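A197 (Sulfolobus turreted icosahedral virus, PDB 2C0N) adopts the GT-A glycosyltransferase fold and probably transfers sugar residues to an acceptor not yet identified. Local coordinates at residues Asp151-Phe155 with Ser156-Pro160; Ile123-Glu126 with Phe127-Ile131. All coordinates share one frame; numbering follows the deposited sequence.

Contact 1: Asp151-Phe155 with Ser156-Pro160; sequences DVYFF and STHKP
The carbonyl oxygen of Tyr153 accepts two bonds from a single residue: Thr157 OG1 lies 2.7 Å from Tyr153 O, and Thr157 N donates to the same atom at 2.8 Å. This is the i to i+4 pattern of an alpha-helix, here the last turns of helix 150-158, with a side-chain hydroxyl added to the backbone bond. One residue earlier the pattern recurs, Val152 O taking both Ser156 N and Ser156 OG; the hydroxyl comes from above the carbonyl plane, 39° out of it. In Thr157 the hydroxyl is anti to the carbonyl carbon (chi1 -57°), which folds it back along the helix and sets OG1 over the centre of the Tyr153 ring, 3.3 Å above its plane. Thr157 CB adds a CH-pi contact over that face, 12° off the ring normal.

His158 touches both Tyr153 and Phe154, its CE1 near Tyr153 CE1 and its ND1 near Phe154 CD2, in an aromatic cluster whose pairs meet obliquely. Its ND1 makes a weak bond to Phe154 O, beside the backbone bond from His158 N to the same oxygen. Beyond the cluster, the ring of Phe154 also meets that of Phe136, and its side chain touches Phe127 of helix 125-128.

The helix stops at Lys159, whose positive phi turns the chain while its N still bonds Phe155 O at 3.0 Å. That turn brings the proline ring back across the Phe155 side chain at about a right angle, with Pro160 CG 3.5 Å from Phe155 CD1.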
ATOM      1  N   ASP A 151      18.386 -13.977   9.566  1.00 25.35           N
ATOM      2  CA  ASP A 151      17.600 -14.328  10.745  1.00 25.98           C
ATOM      3  C   ASP A 151      18.350 -15.243  11.722  1.00 25.35           C
ATOM      4  O   ASP A 151      18.522 -14.889  12.879  1.00 25.02           O
ATOM      5  CB  ASP A 151      16.258 -14.938  10.351  1.00 26.22           C
ATOM      6  CG  ASP A 151      16.374 -16.141   9.422  1.00 27.74           C
ATOM      7  OD1 ASP A 151      17.396 -16.322   8.724  1.00 26.78           O
ATOM      8  OD2 ASP A 151      15.380 -16.896   9.371  1.00 29.91           O
ATOM      9  N   VAL A 152      18.826 -16.400  11.243  1.00 25.61           N
ATOM     10  CA  VAL A 152      19.628 -17.307  12.089  1.00 24.72           C
ATOM     11  C   VAL A 152      20.952 -16.647  12.452  1.00 24.16           C
ATOM     12  O   VAL A 152      21.415 -16.767  13.590  1.00 23.98           O
ATOM     13  CB  VAL A 152      19.849 -18.690  11.437  1.00 25.44           C
ATOM     14  CG1 VAL A 152      20.792 -19.558  12.278  1.00 25.12           C
ATOM     15  CG2 VAL A 152      18.509 -19.377  11.287  1.00 26.00           C
ATOM     16  N   TYR A 153      21.543 -15.919  11.511  1.00 22.54           N
ATOM     17  CA  TYR A 153      22.759 -15.165  11.819  1.00 22.39           C
ATOM     18  C   TYR A 153      22.528 -14.205  12.984  1.00 21.88           C
ATOM     19  O   TYR A 153      23.299 -14.200  13.943  1.00 22.16           O
ATOM     20  CB  TYR A 153      23.244 -14.381  10.602  1.00 22.48           C
ATOM     21  CG  TYR A 153      24.390 -13.436  10.903  1.00 23.11           C
ATOM     22  CD1 TYR A 153      24.133 -12.143  11.367  1.00 23.76           C
ATOM     23  CD2 TYR A 153      25.727 -13.832  10.753  1.00 24.75           C
ATOM     24  CE1 TYR A 153      25.148 -11.267  11.652  1.00 22.71           C
ATOM     25  CE2 TYR A 153      26.778 -12.943  11.047  1.00 24.28           C
ATOM     26  CZ  TYR A 153      26.463 -11.658  11.493  1.00 25.06           C
ATOM     27  OH  TYR A 153      27.431 -10.743  11.802  1.00 25.02           O
ATOM     28  N   PHE A 154      21.476 -13.388  12.877  1.00 21.03           N
ATOM     29  CA  PHE A 154      21.180 -12.352  13.872  1.00 20.58           C
ATOM     30  C   PHE A 154      21.100 -12.951  15.284  1.00 19.76           C
ATOM     31  O   PHE A 154      21.763 -12.499  16.220  1.00 19.51           O
ATOM     32  CB  PHE A 154      19.856 -11.677  13.549  1.00 20.90           C
ATOM     33  CG  PHE A 154      19.418 -10.697  14.568  1.00 20.06           C
ATOM     34  CD1 PHE A 154      18.435 -11.020  15.479  1.00 20.50           C
ATOM     35  CD2 PHE A 154      20.002  -9.446  14.629  1.00 21.53           C
ATOM     36  CE1 PHE A 154      18.037 -10.103  16.421  1.00 20.70           C
ATOM     37  CE2 PHE A 154      19.622  -8.525  15.580  1.00 21.68           C
ATOM     38  CZ  PHE A 154      18.648  -8.844  16.474  1.00 20.91           C
ATOM     39  N   PHE A 155      20.294 -13.993  15.407  1.00 19.46           N
ATOM     40  CA  PHE A 155      20.126 -14.674  16.688  1.00 18.78           C
ATOM     41  C   PHE A 155      21.351 -15.453  17.152  1.00 18.89           C
ATOM     42  O   PHE A 155      21.698 -15.453  18.371  1.00 19.00           O
ATOM     43  CB  PHE A 155      18.876 -15.548  16.613  1.00 18.28           C
ATOM     44  CG  PHE A 155      17.626 -14.742  16.576  1.00 17.48           C
ATOM     45  CD1 PHE A 155      17.168 -14.138  17.697  1.00 17.63           C
ATOM     46  CD2 PHE A 155      16.912 -14.540  15.391  1.00 16.96           C
ATOM     47  CE1 PHE A 155      16.010 -13.369  17.672  1.00 17.99           C
ATOM     48  CE2 PHE A 155      15.783 -13.755  15.359  1.00 17.92           C
ATOM     49  CZ  PHE A 155      15.323 -13.166  16.476  1.00 19.07           C
ATOM     50  N   SER A 156      22.027 -16.127  16.222  1.00 18.66           N
ATOM     51  CA  SER A 156      23.183 -16.948  16.617  1.00 19.56           C
ATOM     52  C   SER A 156      24.352 -16.069  17.037  1.00 19.77           C
ATOM     53  O   SER A 156      25.152 -16.440  17.912  1.00 19.08           O
ATOM     54  CB  SER A 156      23.623 -17.860  15.471  1.00 19.74           C
ATOM     55  OG  SER A 156      22.593 -18.778  15.163  1.00 21.79           O
ATOM     56  N   THR A 157      24.460 -14.912  16.394  1.00 19.48           N
ATOM     57  CA  THR A 157      25.589 -14.029  16.596  1.00 19.93           C
ATOM     58  C   THR A 157      25.384 -13.128  17.788  1.00 20.20           C
ATOM     59  O   THR A 157      26.287 -12.959  18.596  1.00 19.08           O
ATOM     60  CB  THR A 157      25.829 -13.146  15.357  1.00 19.93           C
ATOM     61  OG1 THR A 157      26.027 -13.989  14.213  1.00 20.45           O
ATOM     62  CG2 THR A 157      27.061 -12.261  15.546  1.00 21.08           C
ATOM     63  N   HIS A 158      24.197 -12.536  17.884  1.00 20.04           N
ATOM     64  CA  HIS A 158      23.928 -11.494  18.892  1.00 20.83           C
ATOM     65  C   HIS A 158      23.201 -11.988  20.134  1.00 20.44           C
ATOM     66  O   HIS A 158      23.153 -11.282  21.128  1.00 20.63           O
ATOM     67  CB  HIS A 158      23.182 -10.350  18.229  1.00 21.15           C
ATOM     68  CG  HIS A 158      23.908  -9.817  17.038  1.00 22.56           C
ATOM     69  ND1 HIS A 158      23.392  -9.866  15.761  1.00 26.11           N
ATOM     70  CD2 HIS A 158      25.142  -9.284  16.927  1.00 22.70           C
ATOM     71  CE1 HIS A 158      24.269  -9.349  14.921  1.00 25.56           C
ATOM     72  NE2 HIS A 158      25.343  -8.994  15.603  1.00 27.05           N
ATOM     73  N   LYS A 159      22.660 -13.203  20.072  1.00 20.25           N
ATOM     74  CA  LYS A 159      22.102 -13.908  21.246  1.00 19.87           C
ATOM     75  C   LYS A 159      21.187 -13.030  22.128  1.00 19.35           C
ATOM     76  O   LYS A 159      21.363 -12.941  23.346  1.00 18.02           O
ATOM     77  CB  LYS A 159      23.215 -14.573  22.082  1.00 20.41           C
ATOM     78  CG  LYS A 159      24.128 -15.482  21.236  1.00 21.80           C
ATOM     79  CD  LYS A 159      25.357 -15.961  21.956  1.00 23.73           C
ATOM     80  CE  LYS A 159      25.118 -17.256  22.745  1.00 24.97           C
ATOM     81  NZ  LYS A 159      26.375 -17.665  23.479  1.00 27.58           N
ATOM     82  N   PRO A 160      20.194 -12.392  21.510  1.00 18.17           N
ATOM     83  CA  PRO A 160      19.229 -11.630  22.288  1.00 17.87           C
ATOM     84  C   PRO A 160      18.420 -12.541  23.209  1.00 17.86           C
ATOM     85  O   PRO A 160      18.178 -13.716  22.891  1.00 18.38           O
ATOM     86  CB  PRO A 160      18.323 -11.012  21.204  1.00 16.88           C
ATOM     87  CG  PRO A 160      18.503 -11.901  20.033  1.00 18.65           C
ATOM     88  CD  PRO A 160      19.900 -12.334  20.061  1.00 18.01           C
TER

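Contact 2: Ile123-Glu126 with Phe127-Ile131; sequences IKRE and FLEKI
Ile123 holds CG2 anti to its backbone N, which directs this methyl at Leu128, while the Leu128 chi1 of -71° turns CG back to meet it. The result is a contact of 3.6 Å between Ile123 CG2 and Leu128 CG, the two side chains crossing at about a right angle. Both Leu128 methyls lie 3.8 Å from Ile123 CG2, so the methyl rests against the whole branched end. Phe127 meets the same methyl more loosely, through CD2, and Ile131 CG2 lies over one face of its ring, offset toward the rim.

On another side of the turn, Arg125 has an extended start and a bend at chi3 (-73°), and Glu129 crosses its aliphatic part obliquely, with Glu129 CD 3.4 Å from Arg125 CG. The salt bridge between Arg125 NH1 and Glu129 OE2 spans 3.0 Å. Glu129 OE2 lies near the guanidinium plane, yet the nitrogen approaches from above the carboxylate, and the two planes are 70° apart. The guanidinium has further acceptors: the carbonyl oxygens of Phe48, Leu49 and Tyr54 bond NH2, NH1 and NE, and the Phe48 ring adds a cation-pi contact. These several bonds restrict rotation of the group.

Lys124 occupies the N-cap position. Its carbonyl oxygen receives Leu128 N at 3.2 Å in the carbonyl plane and a weak bond from Phe127 N, while Arg125 O accepts Glu129 N. The arrangement is a strand-to-helix junction, in which strand 120-124 of the central mixed sheet runs directly into the short helix that starts at Arg125.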
ATOM      1  N   ILE A 123      11.980  -5.573  18.476  1.00 15.41           N
ATOM      2  CA  ILE A 123      13.316  -5.524  19.049  1.00 15.45           C
ATOM      3  C   ILE A 123      13.506  -4.205  19.784  1.00 15.18           C
ATOM      4  O   ILE A 123      13.314  -3.142  19.238  1.00 14.28           O
ATOM      5  CB  ILE A 123      14.418  -5.680  17.984  1.00 15.07           C
ATOM      6  CG1 ILE A 123      14.079  -6.817  17.005  1.00 17.55           C
ATOM      7  CG2 ILE A 123      15.744  -5.829  18.661  1.00 16.67           C
ATOM      8  CD1 ILE A 123      15.096  -6.984  15.879  1.00 17.94           C
ATOM      9  N   LYS A 124      13.939  -4.276  21.034  1.00 15.87           N
ATOM     10  CA  LYS A 124      14.060  -3.035  21.790  1.00 15.28           C
ATOM     11  C   LYS A 124      15.336  -2.238  21.494  1.00 15.77           C
ATOM     12  O   LYS A 124      16.425  -2.800  21.252  1.00 15.21           O
ATOM     13  CB  LYS A 124      13.897  -3.283  23.295  1.00 15.88           C
ATOM     14  CG  LYS A 124      15.016  -3.930  24.029  1.00 15.20           C
ATOM     15  CD  LYS A 124      14.624  -4.079  25.500  1.00 16.10           C
ATOM     16  CE  LYS A 124      15.660  -4.737  26.357  1.00 15.63           C
ATOM     17  NZ  LYS A 124      15.156  -5.131  27.726  1.00 13.80           N
ATOM     18  N   ARG A 125      15.204  -0.925  21.587  1.00 14.87           N
ATOM     19  CA  ARG A 125      16.307  -0.036  21.322  1.00 15.93           C
ATOM     20  C   ARG A 125      17.552  -0.331  22.151  1.00 16.88           C
ATOM     21  O   ARG A 125      18.666  -0.309  21.640  1.00 17.26           O
ATOM     22  CB  ARG A 125      15.866   1.387  21.585  1.00 15.62           C
ATOM     23  CG  ARG A 125      16.990   2.397  21.456  1.00 17.25           C
ATOM     24  CD  ARG A 125      16.444   3.785  21.527  1.00 17.53           C
ATOM     25  NE  ARG A 125      15.708   4.166  20.314  1.00 16.02           N
ATOM     26  CZ  ARG A 125      16.264   4.548  19.163  1.00 15.80           C
ATOM     27  NH1 ARG A 125      17.577   4.572  19.016  1.00 15.55           N
ATOM     28  NH2 ARG A 125      15.497   4.893  18.136  1.00 16.50           N
ATOM     29  N   GLU A 126      17.358  -0.542  23.446  1.00 16.86           N
ATOM     30  CA  GLU A 126      18.467  -0.834  24.333  1.00 18.57           C
ATOM     31  C   GLU A 126      19.367  -1.923  23.792  1.00 18.43           C
ATOM     32  O   GLU A 126      20.591  -1.818  23.886  1.00 19.68           O
ATOM     33  CB  GLU A 126      17.977  -1.232  25.727  1.00 19.09           C
ATOM     34  CG  GLU A 126      18.254  -0.196  26.771  1.00 24.11           C
ATOM     35  CD  GLU A 126      18.504  -0.806  28.147  1.00 28.11           C
ATOM     36  OE1 GLU A 126      17.812  -1.803  28.492  1.00 33.05           O
ATOM     37  OE2 GLU A 126      19.396  -0.304  28.886  1.00 33.28           O
ATOM     38  N   PHE A 127      18.771  -2.987  23.271  1.00 17.55           N
ATOM     39  CA  PHE A 127      19.544  -4.087  22.709  1.00 17.76           C
ATOM     40  C   PHE A 127      20.290  -3.682  21.434  1.00 17.95           C
ATOM     41  O   PHE A 127      21.467  -4.013  21.255  1.00 18.80           O
ATOM     42  CB  PHE A 127      18.639  -5.260  22.364  1.00 17.04           C
ATOM     43  CG  PHE A 127      19.383  -6.434  21.841  1.00 18.36           C
ATOM     44  CD1 PHE A 127      20.210  -7.144  22.675  1.00 17.61           C
ATOM     45  CD2 PHE A 127      19.272  -6.826  20.507  1.00 18.70           C
ATOM     46  CE1 PHE A 127      20.897  -8.249  22.219  1.00 19.94           C
ATOM     47  CE2 PHE A 127      19.986  -7.934  20.050  1.00 18.62           C
ATOM     48  CZ  PHE A 127      20.799  -8.625  20.907  1.00 18.41           C
ATOM     49  N   LEU A 128      19.567  -3.013  20.536  1.00 18.15           N
ATOM     50  CA  LEU A 128      20.113  -2.610  19.242  1.00 18.46           C
ATOM     51  C   LEU A 128      21.201  -1.548  19.371  1.00 19.14           C
ATOM     52  O   LEU A 128      22.127  -1.499  18.572  1.00 18.26           O
ATOM     53  CB  LEU A 128      18.992  -2.108  18.344  1.00 18.58           C
ATOM     54  CG  LEU A 128      18.053  -3.196  17.836  1.00 17.67           C
ATOM     55  CD1 LEU A 128      16.884  -2.585  17.105  1.00 19.04           C
ATOM     56  CD2 LEU A 128      18.765  -4.183  16.940  1.00 18.71           C
ATOM     57  N   GLU A 129      21.133  -0.737  20.414  1.00 19.81           N
ATOM     58  CA  GLU A 129      22.173   0.276  20.618  1.00 21.59           C
ATOM     59  C   GLU A 129      23.472  -0.308  21.130  1.00 22.36           C
ATOM     60  O   GLU A 129      24.498   0.382  21.168  1.00 23.08           O
ATOM     61  CB  GLU A 129      21.654   1.355  21.571  1.00 21.92           C
ATOM     62  CG  GLU A 129      20.651   2.216  20.853  1.00 22.66           C
ATOM     63  CD  GLU A 129      20.237   3.423  21.629  1.00 22.89           C
ATOM     64  OE1 GLU A 129      20.359   3.391  22.869  1.00 20.43           O
ATOM     65  OE2 GLU A 129      19.782   4.380  20.973  1.00 20.66           O
ATOM     66  N   LYS A 130      23.428  -1.563  21.539  1.00 23.36           N
ATOM     67  CA  LYS A 130      24.599  -2.236  22.110  1.00 25.30           C
ATOM     68  C   LYS A 130      25.270  -3.162  21.109  1.00 25.69           C
ATOM     69  O   LYS A 130      26.440  -3.490  21.261  1.00 25.78           O
ATOM     70  CB  LYS A 130      24.187  -3.060  23.321  1.00 25.42           C
ATOM     71  CG  LYS A 130      23.729  -2.249  24.521  1.00 28.32           C
ATOM     72  CD  LYS A 130      23.230  -3.189  25.625  1.00 30.80           C
ATOM     73  CE  LYS A 130      23.078  -2.493  26.979  1.00 32.27           C
ATOM     74  NZ  LYS A 130      23.201  -3.449  28.136  1.00 34.25           N
ATOM     75  N   ILE A 131      24.530  -3.609  20.098  1.00 26.44           N
ATOM     76  CA  ILE A 131      25.019  -4.722  19.284  1.00 26.80           C
ATOM     77  C   ILE A 131      26.104  -4.223  18.344  1.00 26.70           C
ATOM     78  O   ILE A 131      26.187  -3.034  18.029  1.00 26.38           O
ATOM     79  CB  ILE A 131      23.929  -5.468  18.503  1.00 27.26           C
ATOM     80  CG1 ILE A 131      23.192  -4.521  17.577  1.00 28.89           C
ATOM     81  CG2 ILE A 131      22.997  -6.241  19.501  1.00 27.85           C
ATOM     82  CD1 ILE A 131      22.059  -5.168  16.810  1.00 31.61           C
TER

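Overall arrangement
From the N terminus, contact 2 comes first, where strand 120-124 leaves the mixed sheet and passes into helix 125-128; contact 1 follows at the end of helix 150-158. Each is local, within one continuous piece of chain, so neither closes a long loop, and the two lie in series without nesting or crossing. Their centres are about 13 Å apart, but they touch: Phe127 CZ lies 3.5 Å from Pro160 CB, and Phe154 CZ is 3.9 Å from Phe127 CE2. Ile123 CD1 also reaches Phe154. These apolar contacts join two successive helices and connect helix 150-158 to strand 120-124 of the sheet.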